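PDB 4MJ3: haloalkane dehalogenase, which catalyses the hydrolytic cleavage of carbon–halogen bonds in haloalkanes, giving an alcohol and a halide ion, on an alpha/beta hydrolase fold. Local coordinates for residues P157-A160 against F161-W164. Sequence-based numbering, arbitrary orientation.
Sequences PGEA and FLAW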
loop_
_atom_site.group_PDB
_atom_site.type_symbol
_atom_site.label_atom_id
_atom_site.label_comp_id
_atom_site.label_asym_id
_atom_site.label_seq_id
_atom_site.Cartn_x
_atom_site.Cartn_y
_atom_site.Cartn_z
ATOM N N PRO A 157 11.350 8.858 -13.040
ATOM C CA PRO A 157 10.410 7.806 -12.653
ATOM C C PRO A 157 9.964 6.889 -13.803
ATOM O O PRO A 157 9.293 5.898 -13.555
ATOM C CB PRO A 157 9.200 8.608 -12.134
ATOM C CG PRO A 157 9.218 9.841 -12.985
ATOM C CD PRO A 157 10.677 10.171 -13.189
ATOM N N GLY A 158 10.256 7.288 -15.037
ATOM C CA GLY A 158 9.907 6.529 -16.220
ATOM C C GLY A 158 8.655 7.085 -16.879
ATOM O O GLY A 158 7.815 7.728 -16.220
ATOM N N GLU A 159 8.528 6.849 -18.187
ATOM C CA GLU A 159 7.394 7.373 -18.958
ATOM C C GLU A 159 6.067 6.786 -18.523
ATOM O O GLU A 159 5.035 7.459 -18.593
ATOM C CB GLU A 159 7.614 7.158 -20.465
ATOM C CG GLU A 159 8.667 8.070 -21.083
ATOM C CD GLU A 159 8.508 9.544 -20.726
ATOM O OE1 GLU A 159 7.375 10.080 -20.798
ATOM O OE2 GLU A 159 9.529 10.173 -20.374
ATOM N N ALA A 160 6.077 5.536 -18.064
ATOM C CA ALA A 160 4.824 4.887 -17.666
ATOM C C ALA A 160 4.220 5.593 -16.451
ATOM O O ALA A 160 3.025 5.908 -16.429
ATOM C CB ALA A 160 5.067 3.432 -17.378
ATOM N N PHE A 161 5.053 5.886 -15.454
ATOM C CA PHE A 161 4.559 6.675 -14.333
ATOM C C PHE A 161 4.057 8.045 -14.774
ATOM O O PHE A 161 2.979 8.483 -14.355
ATOM C CB PHE A 161 5.594 6.871 -13.224
ATOM C CG PHE A 161 5.102 7.823 -12.182
ATOM C CD1 PHE A 161 4.169 7.412 -11.242
ATOM C CD2 PHE A 161 5.468 9.156 -12.215
ATOM C CE1 PHE A 161 3.637 8.311 -10.329
ATOM C CE2 PHE A 161 4.938 10.059 -11.289
ATOM C CZ PHE A 161 4.035 9.628 -10.355
ATOM N N LEU A 162 4.815 8.752 -15.625
ATOM C CA LEU A 162 4.382 10.085 -16.053
ATOM C C LEU A 162 3.035 10.093 -16.783
ATOM O O LEU A 162 2.229 11.028 -16.643
ATOM C CB LEU A 162 5.465 10.760 -16.914
ATOM C CG LEU A 162 6.749 11.092 -16.135
ATOM C CD1 LEU A 162 7.822 11.594 -17.082
ATOM C CD2 LEU A 162 6.474 12.127 -15.048
ATOM N N ALA A 163 2.766 9.048 -17.554
ATOM C CA ALA A 163 1.483 8.946 -18.265
ATOM C C ALA A 163 0.338 8.769 -17.268
ATOM O O ALA A 163 -0.732 9.382 -17.403
ATOM C CB ALA A 163 1.519 7.780 -19.231
ATOM N N TRP A 164 0.569 7.937 -16.264
ATOM C CA TRP A 164 -0.408 7.762 -15.172
ATOM C C TRP A 164 -0.601 9.091 -14.435
ATOM O O TRP A 164 -1.735 9.539 -14.208
ATOM C CB TRP A 164 -0.007 6.631 -14.206
ATOM C CG TRP A 164 -0.537 6.855 -12.820
ATOM C CD1 TRP A 164 0.200 7.184 -11.717
ATOM C CD2 TRP A 164 -1.903 6.923 -12.419
ATOM N NE1 TRP A 164 -0.618 7.357 -10.638
ATOM C CE2 TRP A 164 -1.918 7.233 -11.048
ATOM C CE3 TRP A 164 -3.134 6.706 -13.076
ATOM C CZ2 TRP A 164 -3.103 7.373 -10.331
ATOM C CZ3 TRP A 164 -4.299 6.846 -12.360
ATOM C CH2 TRP A 164 -4.279 7.163 -11.006
HETATM O O HOH W 1 7.478 4.217 -14.882
#
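Pro157 rests against Phe161 and Leu162 just ahead of helix 159-170, with Gly158 at the N-cap. This helix lies between strands 140-145 and 242-244 of the main sheet, consistent with the helical cap domain inserted into the alpha/beta hydrolase core in this family. The apolar part is a small cluster. Pro157 CB lies 3.8 Å from Phe161 CD2, an oblique approach to the ring, while Pro157 CG reaches Leu162 CD2 at 4.1 Å, the two side chains crossing at about a right angle. With CG anti to the backbone N (chi1 173°), the Phe161 ring runs outward from the helix, and its CD2 atom is left beside the proline. The other methyl of Leu162, CD1, sits 4.0 Å from Glu159 OE2; the glutamate chain is bent at chi2 (-49°), which folds its carboxylate back alongside the leucine. Further along, Phe161 CE1 meets the indole of Trp164 at its edge, in the plane of the ring.

Backbone bonds of the i to i+4 kind build the turn. Gly158 O accepts from Leu162 N at 3.2 Å, Glu159 O from Ala163 N at 3.0 Å and Ala160 O from Trp164 N at 3.2 Å. Gly158 itself has a positive phi of 100°, which glycine adopts readily.

One water bridges the loop and the first turn: it donates to Pro157 O at 2.8 Å and accepts from Phe161 N at 3.0 Å. Outside this turn, Pro157 packs on Ile218 and Phe161 on Val216, while Trp164 touches Glu55, tying the helix to two separate loops. The chemistry thus implies a helix start closed by apolar contacts of Pro157 with Phe161 and Leu162 and by a water that satisfies an early amide; the nearby Glu159 carboxylate would probably interact favourably with the helix dipole.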